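Local coordinates for signal recognition particle 54 kDa protein (Aeropyrum pernix, PDB 7EPK), which forms the 54 kDa protein subunit of the signal recognition particle, combining a helical bundle, a P-loop GTPase domain and a helical signal-peptide-binding domain, at residues G404-V407 with D408-R411; E367-M370 with K371-M374; I390-K393 with R394-R397; R323-M326 with R327-Y330. One frame throughout, in Å; residues are numbered along the deposited sequence.

Contact 1 of 4, residues G404-V407 with D408-R411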
loop_
_atom_site.group_PDB
_atom_site.type_symbol
_atom_site.label_atom_id
_atom_site.label_comp_id
_atom_site.label_asym_id
_atom_site.label_seq_id
_atom_site.Cartn_x
_atom_site.Cartn_y
_atom_site.Cartn_z
ATOM N N GLY A 404 28.662 -11.828 -19.274
ATOM C CA GLY A 404 29.052 -13.053 -18.545
ATOM C C GLY A 404 28.565 -14.314 -19.240
ATOM O O GLY A 404 27.879 -15.126 -18.582
ATOM N N THR A 405 28.905 -14.488 -20.519
ATOM C CA THR A 405 28.370 -15.585 -21.375
ATOM C C THR A 405 29.441 -16.097 -22.347
ATOM O O THR A 405 30.527 -15.460 -22.444
ATOM C CB THR A 405 27.136 -15.129 -22.172
ATOM O OG1 THR A 405 27.450 -13.919 -22.864
ATOM C CG2 THR A 405 25.909 -14.921 -21.308
ATOM N N SER A 406 29.129 -17.193 -23.053
ATOM C CA SER A 406 30.030 -17.853 -24.032
ATOM C C SER A 406 29.888 -17.202 -25.411
ATOM O O SER A 406 28.769 -16.834 -25.809
ATOM C CB SER A 406 29.784 -19.330 -24.104
ATOM O OG SER A 406 28.590 -19.607 -24.811
ATOM N N VAL A 407 31.007 -17.103 -26.122
ATOM C CA VAL A 407 31.084 -16.592 -27.515
ATOM C C VAL A 407 30.161 -17.451 -28.382
ATOM O O VAL A 407 29.739 -16.960 -29.434
ATOM C CB VAL A 407 32.547 -16.594 -28.006
ATOM C CG1 VAL A 407 33.091 -18.005 -28.250
ATOM C CG2 VAL A 407 32.724 -15.717 -29.232
ATOM N N ASP A 408 29.879 -18.688 -27.954
ATOM C CA ASP A 408 28.937 -19.630 -28.626
ATOM C C ASP A 408 27.492 -19.305 -28.221
ATOM O O ASP A 408 26.594 -19.593 -29.015
ATOM C CB ASP A 408 29.238 -21.102 -28.298
ATOM C CG ASP A 408 30.273 -21.803 -29.171
ATOM O OD1 ASP A 408 30.797 -21.171 -30.121
ATOM O OD2 ASP A 408 30.534 -22.995 -28.897
ATOM N N ASP A 409 27.263 -18.775 -27.014
ATOM C CA ASP A 409 25.906 -18.394 -26.529
ATOM C C ASP A 409 25.339 -17.300 -27.438
ATOM O O ASP A 409 24.192 -17.452 -27.930
ATOM C CB ASP A 409 25.910 -17.938 -25.069
ATOM C CG ASP A 409 25.278 -18.965 -24.153
ATOM O OD1 ASP A 409 24.124 -19.369 -24.436
ATOM O OD2 ASP A 409 25.948 -19.368 -23.188
ATOM N N VAL A 410 26.131 -16.250 -27.657
ATOM C CA VAL A 410 25.788 -15.131 -28.580
ATOM C C VAL A 410 25.623 -15.685 -30.009
ATOM O O VAL A 410 24.906 -15.042 -30.792
ATOM C CB VAL A 410 26.780 -13.950 -28.457
ATOM C CG1 VAL A 410 28.215 -14.372 -28.188
ATOM C CG2 VAL A 410 26.714 -13.023 -29.658
ATOM N N ARG A 411 26.173 -16.864 -30.331
ATOM C CA ARG A 411 25.883 -17.586 -31.610
ATOM C C ARG A 411 24.492 -18.236 -31.568
ATOM O O ARG A 411 23.833 -18.224 -32.612
ATOM C CB ARG A 411 26.892 -18.697 -31.936
ATOM C CG ARG A 411 28.250 -18.226 -32.430
ATOM C CD ARG A 411 29.164 -19.406 -32.711
ATOM N NE ARG A 411 30.383 -18.900 -33.323
ATOM C CZ ARG A 411 30.531 -18.637 -34.616
ATOM N NH1 ARG A 411 29.544 -18.890 -35.466
ATOM N NH2 ARG A 411 31.674 -18.130 -35.057
#
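Ser406 turns its hydroxyl inward, OG lying between its backbone N and carbonyl carbon (chi1 75°), which points it at the backbone N of Asp409, in the turn that leads into helix 409-423. Asp409 has a chi1 of -108°, which brings its carboxylate round to the same hydroxyl. Two weak bonds result: Asp409 N donates to Ser406 OG at 2.7 Å, and Ser406 OG donates to Asp409 OD2 at 3.1 Å. The serine oxygen thus serves both as cap and as donor. Ser406 O adds a straighter bond, accepting from Val410 N at 3.3 Å with an N-H...O angle of 160°, and a weak one from Asp409 N. Beside these polar links, CB of Thr405 packs against CB of Asp409 at 4.2 Å, while the Thr405 hydroxyl bonds to Ser403. Further along, CG1 of Val410 and CG of the extended Arg411 chain lie beside Val407 O. Just upstream, Gly404 has positive phi and is the C-prime residue of a Schellman motif closing helix 393-402. This Schellman C-cap at Gly404, followed by the serine capping bond at Ser406, makes the turn between helices 393-402 and 409-423 of the signal-peptide-binding domain.

Contact 2 of 4, residues E367-M370 with K371-M374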
loop_
_atom_site.group_PDB
_atom_site.type_symbol
_atom_site.label_atom_id
_atom_site.label_comp_id
_atom_site.label_asym_id
_atom_site.label_seq_id
_atom_site.Cartn_x
_atom_site.Cartn_y
_atom_site.Cartn_z
ATOM N N GLU A 367 14.223 -20.966 -18.460
ATOM C CA GLU A 367 14.275 -19.623 -17.832
ATOM C C GLU A 367 15.677 -19.065 -18.088
ATOM O O GLU A 367 15.791 -17.970 -18.669
ATOM C CB GLU A 367 13.944 -19.673 -16.337
ATOM C CG GLU A 367 13.045 -18.530 -15.878
ATOM C CD GLU A 367 13.708 -17.170 -15.722
ATOM O OE1 GLU A 367 14.853 -17.131 -15.281
ATOM O OE2 GLU A 367 13.061 -16.146 -16.018
ATOM N N GLU A 368 16.701 -19.832 -17.715
ATOM C CA GLU A 368 18.114 -19.386 -17.758
ATOM C C GLU A 368 18.470 -18.979 -19.186
ATOM O O GLU A 368 19.152 -17.947 -19.313
ATOM C CB GLU A 368 19.072 -20.459 -17.224
ATOM C CG GLU A 368 19.450 -20.270 -15.760
ATOM C CD GLU A 368 19.831 -18.853 -15.349
ATOM O OE1 GLU A 368 20.513 -18.140 -16.154
ATOM O OE2 GLU A 368 19.429 -18.457 -14.226
ATOM N N LYS A 369 18.027 -19.736 -20.202
ATOM C CA LYS A 369 18.423 -19.509 -21.626
ATOM C C LYS A 369 17.860 -18.160 -22.102
ATOM O O LYS A 369 18.581 -17.421 -22.826
ATOM C CB LYS A 369 17.969 -20.654 -22.536
ATOM C CG LYS A 369 18.395 -20.503 -23.994
ATOM C CD LYS A 369 18.489 -21.812 -24.771
ATOM C CE LYS A 369 19.881 -22.420 -24.809
ATOM N NZ LYS A 369 20.086 -23.434 -23.744
ATOM N N MET A 370 16.634 -17.838 -21.682
ATOM C CA MET A 370 16.007 -16.512 -21.913
ATOM C C MET A 370 16.773 -15.440 -21.132
ATOM O O MET A 370 17.057 -14.390 -21.735
ATOM C CB MET A 370 14.530 -16.518 -21.509
ATOM C CG MET A 370 13.683 -17.459 -22.364
ATOM S SD MET A 370 11.906 -17.275 -22.109
ATOM C CE MET A 370 11.303 -18.961 -22.181
ATOM N N LYS A 371 17.134 -15.702 -19.870
ATOM C CA LYS A 371 17.807 -14.712 -18.974
ATOM C C LYS A 371 19.197 -14.379 -19.524
ATOM O O LYS A 371 19.640 -13.224 -19.354
ATOM C CB LYS A 371 17.898 -15.228 -17.530
ATOM C CG LYS A 371 18.373 -14.223 -16.481
ATOM C CD LYS A 371 19.766 -14.513 -15.929
ATOM C CE LYS A 371 20.127 -13.714 -14.689
ATOM N NZ LYS A 371 19.395 -14.184 -13.485
ATOM N N ARG A 372 19.867 -15.354 -20.139
ATOM C CA ARG A 372 21.235 -15.179 -20.698
ATOM C C ARG A 372 21.098 -14.364 -21.984
ATOM O O ARG A 372 21.875 -13.410 -22.187
ATOM C CB ARG A 372 21.922 -16.524 -20.994
ATOM C CG ARG A 372 22.474 -17.285 -19.788
ATOM C CD ARG A 372 23.434 -18.401 -20.206
ATOM N NE ARG A 372 22.892 -19.327 -21.206
ATOM C CZ ARG A 372 22.170 -20.416 -20.940
ATOM N NH1 ARG A 372 21.883 -20.747 -19.692
ATOM N NH2 ARG A 372 21.717 -21.163 -21.931
ATOM N N TRP A 373 20.127 -14.740 -22.819
ATOM C CA TRP A 373 19.837 -14.071 -24.108
ATOM C C TRP A 373 19.504 -12.602 -23.862
ATOM O O TRP A 373 19.964 -11.771 -24.661
ATOM C CB TRP A 373 18.719 -14.812 -24.836
ATOM C CG TRP A 373 19.221 -16.049 -25.501
ATOM C CD1 TRP A 373 20.442 -16.629 -25.326
ATOM C CD2 TRP A 373 18.511 -16.873 -26.440
ATOM N NE1 TRP A 373 20.548 -17.751 -26.097
ATOM C CE2 TRP A 373 19.376 -17.932 -26.790
ATOM C CE3 TRP A 373 17.233 -16.832 -27.020
ATOM C CZ2 TRP A 373 19.003 -18.923 -27.704
ATOM C CZ3 TRP A 373 16.867 -17.811 -27.925
ATOM C CH2 TRP A 373 17.743 -18.844 -28.260
ATOM N N MET A 374 18.774 -12.295 -22.783
ATOM C CA MET A 374 18.397 -10.902 -22.442
ATOM C C MET A 374 19.665 -10.127 -22.050
ATOM O O MET A 374 19.862 -9.019 -22.582
ATOM C CB MET A 374 17.298 -10.844 -21.373
ATOM C CG MET A 374 15.878 -11.003 -21.985
ATOM S SD MET A 374 14.461 -11.096 -20.815
ATOM C CE MET A 374 14.822 -9.655 -19.810
#
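Lys369 and Trp373 meet one turn apart on helix 367-379 of the signal-peptide-binding domain, an alpha-helical run with i to i+4 backbone bonds and side-chain contacts three and four residues apart. The backbone bonds set the frame: Lys371 N donates to Glu367 O, Arg372 N to Glu368 O, Trp373 N to Lys369 O and Met374 N to Met370 O, all at 2.8 to 3.1 Å.

Charged groups make up a second layer. Glu368 and Lys371 run alongside each other, pointing the same way, but OE2 of Glu368 and NZ of Lys371 remain 4.3 Å apart, beyond a salt bridge. Glu367 instead pairs with Arg337 of helix 326-337. The Arg372 chain bends at chi3 (-53°), which folds its guanidinium back so that one face lies over CA of Lys369. At the edge of that group, in its plane, NZ of Lys369 comes within 3.3 Å of NH2 of Arg372, two donors that do not bond each other; Asp409, in a long, weak ion pair with Arg372, and Glu412, beside Lys369, may offset the like charges.

The ring contact is with the indole, one face of which carries both Lys369 O and the lysine methylenes; CG of Lys369 makes a CH-pi contact 4.2 Å from the centroid of the five-membered ring of Trp373, 23° off its normal.

Contact 3 of 4, residues I390-K393 with R394-R397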
loop_
_atom_site.group_PDB
_atom_site.type_symbol
_atom_site.label_atom_id
_atom_site.label_comp_id
_atom_site.label_asym_id
_atom_site.label_seq_id
_atom_site.Cartn_x
_atom_site.Cartn_y
_atom_site.Cartn_z
ATOM N N ILE A 390 25.948 -7.399 -38.523
ATOM C CA ILE A 390 27.244 -6.683 -38.336
ATOM C C ILE A 390 28.126 -7.471 -37.369
ATOM O O ILE A 390 29.343 -7.318 -37.480
ATOM C CB ILE A 390 26.975 -5.230 -37.862
ATOM C CG1 ILE A 390 26.922 -4.257 -39.048
ATOM C CG2 ILE A 390 27.944 -4.748 -36.786
ATOM C CD1 ILE A 390 28.065 -4.406 -40.044
ATOM N N ILE A 391 27.529 -8.255 -36.465
ATOM C CA ILE A 391 28.220 -8.960 -35.341
ATOM C C ILE A 391 29.153 -10.022 -35.922
ATOM O O ILE A 391 28.659 -11.095 -36.300
ATOM C CB ILE A 391 27.214 -9.577 -34.345
ATOM C CG1 ILE A 391 26.369 -8.499 -33.657
ATOM C CG2 ILE A 391 27.939 -10.456 -33.338
ATOM C CD1 ILE A 391 25.354 -9.021 -32.651
ATOM N N ASP A 392 30.449 -9.696 -35.980
ATOM C CA ASP A 392 31.581 -10.567 -36.397
ATOM C C ASP A 392 32.060 -11.318 -35.151
ATOM O O ASP A 392 31.260 -11.427 -34.193
ATOM C CB ASP A 392 32.700 -9.736 -37.044
ATOM C CG ASP A 392 33.395 -8.781 -36.080
ATOM O OD1 ASP A 392 33.461 -9.104 -34.862
ATOM O OD2 ASP A 392 33.851 -7.711 -36.546
ATOM N N LYS A 393 33.323 -11.765 -35.158
ATOM C CA LYS A 393 33.948 -12.572 -34.076
ATOM C C LYS A 393 34.372 -11.655 -32.927
ATOM O O LYS A 393 34.159 -12.053 -31.755
ATOM C CB LYS A 393 35.145 -13.358 -34.622
ATOM C CG LYS A 393 34.819 -14.759 -35.126
ATOM C CD LYS A 393 34.095 -15.638 -34.101
ATOM C CE LYS A 393 34.778 -15.706 -32.749
ATOM N NZ LYS A 393 34.346 -16.887 -31.963
ATOM N N ARG A 394 34.954 -10.499 -33.271
ATOM C CA ARG A 394 35.433 -9.448 -32.330
ATOM C C ARG A 394 34.260 -8.939 -31.486
ATOM O O ARG A 394 34.418 -8.844 -30.248
ATOM C CB ARG A 394 36.062 -8.274 -33.091
ATOM C CG ARG A 394 36.448 -7.106 -32.196
ATOM C CD ARG A 394 36.955 -5.915 -32.976
ATOM N NE ARG A 394 37.336 -4.834 -32.076
ATOM C CZ ARG A 394 38.455 -4.794 -31.354
ATOM N NH1 ARG A 394 39.334 -5.783 -31.407
ATOM N NH2 ARG A 394 38.691 -3.759 -30.567
ATOM N N ARG A 395 33.144 -8.590 -32.141
ATOM C CA ARG A 395 31.901 -8.111 -31.478
ATOM C C ARG A 395 31.355 -9.245 -30.612
ATOM O O ARG A 395 31.160 -9.023 -29.404
ATOM C CB ARG A 395 30.890 -7.635 -32.524
ATOM C CG ARG A 395 31.336 -6.367 -33.237
ATOM C CD ARG A 395 30.456 -5.989 -34.412
ATOM N NE ARG A 395 30.875 -4.700 -34.948
ATOM C CZ ARG A 395 30.436 -3.509 -34.543
ATOM N NH1 ARG A 395 29.507 -3.409 -33.603
ATOM N NH2 ARG A 395 30.928 -2.412 -35.095
ATOM N N MET A 396 31.188 -10.427 -31.207
ATOM C CA MET A 396 30.646 -11.641 -30.544
ATOM C C MET A 396 31.369 -11.818 -29.209
ATOM O O MET A 396 30.699 -12.042 -28.167
ATOM C CB MET A 396 30.866 -12.870 -31.431
ATOM C CG MET A 396 29.787 -13.917 -31.305
ATOM S SD MET A 396 29.657 -14.973 -32.782
ATOM C CE MET A 396 28.831 -13.868 -33.921
ATOM N N ARG A 397 32.696 -11.676 -29.259
ATOM C CA ARG A 397 33.610 -11.744 -28.092
ATOM C C ARG A 397 33.254 -10.618 -27.109
ATOM O O ARG A 397 32.930 -10.949 -25.962
ATOM C CB ARG A 397 35.065 -11.711 -28.576
ATOM C CG ARG A 397 36.106 -11.729 -27.464
ATOM C CD ARG A 397 36.166 -13.026 -26.669
ATOM N NE ARG A 397 36.918 -12.868 -25.425
ATOM C CZ ARG A 397 37.211 -13.847 -24.570
ATOM N NH1 ARG A 397 36.824 -15.092 -24.808
ATOM N NH2 ARG A 397 37.901 -13.572 -23.475
#
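From Asp392 to Met396 the chain passes from an irregular connection into the first turn of helix 393-402, where Met396 N donates to Asp392 O (3.1 Å) and Arg397 N to Lys393 O (2.9 Å). Asp392 is the N-cap. Its chi1 of 66° folds the carboxylate back over the helix start, and OD1 accepts from Arg395 N at 2.8 Å in a fairly straight bond (165°), met nearly along the carboxylate C-O axis. A negative group here would be expected to interact favourably with the helix dipole. On one flank the Arg395 side chain, extended from CG to NE, returns toward Ile390 and lays a face of its guanidinium against the methyl CG2 of that isoleucine, 3.4 Å above the plane. The charged end is held elsewhere, by a salt bridge from NH1 of Arg395 to Glu384. On another flank CG2 of Ile391 meets CE of Met396 at 3.6 Å, the two side chains crossing at about a right angle. This contact, between the residue before the cap and the fourth helical residue, is a hydrophobic staple. Met396 continues from it onto Val410, Arg411 and Leu414 of helix 409-423, while Ile391 rests on Met380 in the loop between helices 367-379 and 382-386.

Contact 4 of 4, residues R323-M326 with R327-Y330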
loop_
_atom_site.group_PDB
_atom_site.type_symbol
_atom_site.label_atom_id
_atom_site.label_comp_id
_atom_site.label_asym_id
_atom_site.label_seq_id
_atom_site.Cartn_x
_atom_site.Cartn_y
_atom_site.Cartn_z
ATOM N N ARG A 323 8.638 -9.317 -38.944
ATOM C CA ARG A 323 9.268 -8.040 -38.495
ATOM C C ARG A 323 10.298 -8.318 -37.392
ATOM O O ARG A 323 10.708 -7.353 -36.736
ATOM C CB ARG A 323 8.213 -7.042 -37.994
ATOM C CG ARG A 323 7.537 -6.216 -39.082
ATOM C CD ARG A 323 8.399 -5.091 -39.646
ATOM N NE ARG A 323 7.598 -3.929 -40.045
ATOM C CZ ARG A 323 7.588 -2.732 -39.438
ATOM N NH1 ARG A 323 8.353 -2.488 -38.385
ATOM N NH2 ARG A 323 6.806 -1.768 -39.898
ATOM N N ILE A 324 10.730 -9.571 -37.221
ATOM C CA ILE A 324 11.617 -10.014 -36.103
ATOM C C ILE A 324 12.897 -9.162 -36.070
ATOM O O ILE A 324 13.461 -8.904 -37.161
ATOM C CB ILE A 324 11.933 -11.524 -36.197
ATOM C CG1 ILE A 324 12.655 -12.022 -34.941
ATOM C CG2 ILE A 324 12.717 -11.857 -37.460
ATOM C CD1 ILE A 324 12.589 -13.522 -34.728
ATOM N N THR A 325 13.305 -8.754 -34.854
ATOM C CA THR A 325 14.533 -7.979 -34.513
ATOM C C THR A 325 15.007 -8.333 -33.098
ATOM O O THR A 325 14.319 -9.124 -32.418
ATOM C CB THR A 325 14.311 -6.462 -34.515
ATOM O OG1 THR A 325 13.430 -6.195 -33.415
ATOM C CG2 THR A 325 13.804 -5.931 -35.845
ATOM N N MET A 326 16.143 -7.769 -32.666
ATOM C CA MET A 326 16.682 -7.984 -31.297
ATOM C C MET A 326 15.716 -7.384 -30.270
ATOM O O MET A 326 15.646 -7.920 -29.152
ATOM C CB MET A 326 18.064 -7.348 -31.128
ATOM C CG MET A 326 19.180 -8.141 -31.816
ATOM S SD MET A 326 19.189 -9.931 -31.430
ATOM C CE MET A 326 20.541 -10.449 -32.481
ATOM N N ARG A 327 14.982 -6.327 -30.640
ATOM C CA ARG A 327 14.028 -5.629 -29.736
ATOM C C ARG A 327 12.766 -6.476 -29.619
ATOM O O ARG A 327 12.215 -6.542 -28.499
ATOM C CB ARG A 327 13.729 -4.209 -30.210
ATOM C CG ARG A 327 14.836 -3.234 -29.843
ATOM C CD ARG A 327 14.783 -1.887 -30.545
ATOM N NE ARG A 327 15.834 -1.031 -30.024
ATOM C CZ ARG A 327 15.925 0.261 -30.265
ATOM N NH1 ARG A 327 16.895 0.964 -29.715
ATOM N NH2 ARG A 327 15.050 0.851 -31.065
ATOM N N THR A 328 12.360 -7.126 -30.713
ATOM C CA THR A 328 11.205 -8.062 -30.745
ATOM C C THR A 328 11.511 -9.223 -29.813
ATOM O O THR A 328 10.710 -9.477 -28.912
ATOM C CB THR A 328 10.938 -8.570 -32.162
ATOM O OG1 THR A 328 10.532 -7.451 -32.949
ATOM C CG2 THR A 328 9.893 -9.660 -32.210
ATOM N N ILE A 329 12.658 -9.870 -30.033
ATOM C CA ILE A 329 13.140 -11.045 -29.238
ATOM C C ILE A 329 13.294 -10.635 -27.764
ATOM O O ILE A 329 12.868 -11.395 -26.871
ATOM C CB ILE A 329 14.454 -11.614 -29.814
ATOM C CG1 ILE A 329 14.281 -12.060 -31.266
ATOM C CG2 ILE A 329 14.982 -12.733 -28.927
ATOM C CD1 ILE A 329 15.506 -12.718 -31.849
ATOM N N TYR A 330 13.883 -9.475 -27.505
ATOM C CA TYR A 330 14.054 -8.982 -26.122
ATOM C C TYR A 330 12.692 -8.858 -25.429
ATOM O O TYR A 330 12.605 -9.246 -24.260
ATOM C CB TYR A 330 14.766 -7.636 -26.106
ATOM C CG TYR A 330 15.071 -7.177 -24.711
ATOM C CD1 TYR A 330 16.229 -7.580 -24.077
ATOM C CD2 TYR A 330 14.190 -6.385 -24.008
ATOM C CE1 TYR A 330 16.536 -7.155 -22.796
ATOM C CE2 TYR A 330 14.477 -5.961 -22.723
ATOM C CZ TYR A 330 15.657 -6.342 -22.111
ATOM O OH TYR A 330 15.965 -5.918 -20.849
#
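Thr325 and Thr328 face each other across the first turn of helix 326-337, each with its hydroxyl turned to the shared side. In Thr328 the oxygen sits beside the backbone N (chi1 -65°), which brings its OG1 to 3.2 Å from OG1 of Thr325. The Thr325 hydroxyl is the N-cap: it accepts from Thr328 N at 3.1 Å, nearly straight at 161°, and more weakly from Arg327 N at 3.2 Å. The carbonyl of Thr325 takes the next amide, Ile329 N, at 3.0 Å, and Met326 O takes Tyr330 N. Away from the threonines, Ile324 and Ile329 slant across one another, with CG1 of Ile324 at 4.0 Å from CG1 of Ile329 and CD1 of Ile324 close behind. Residue before the cap against fourth helical residue, they form a hydrophobic staple. Among their neighbours are Leu420 and Lys421 beside Ile324 and Tyr417 beside Ile329, on helix 409-423, with Val319 of helix 293-320 also against Ile324. Tyr330 points elsewhere, its OH bonded to Glu378 of helix 367-379. Chemically, the start of the helix is fixed twice over: one threonine oxygen serves two amides that lack a preceding turn to bond to, and the paired isoleucines bury apolar surface against helix 409-423.

In the fold
All four contacts belong to the helical signal-peptide-binding domain, and the bound GDP lies in the separate GTPase domain. They touch in the order 3, 1, 2, 4, with contact 1 about 11 Å centre to centre from both contacts 2 and 3. It touches contact 2 through the long, weak ion pair of Asp409 OD1 and Arg372 NE, 3.5 Å apart, and contact 3 where Arg411 CG packs on Met396 SD at 3.6 Å. Contacts 2 and 4, with centres about 15 Å apart, meet where Tyr330 CE1 approaches Met374 O at 3.8 Å. Contacts 3 and 4 do not touch, their nearest atoms being about 5 Å apart. Contacts 1, 3 and 4 all cap helix starts, whereas contact 2 lies along a helix.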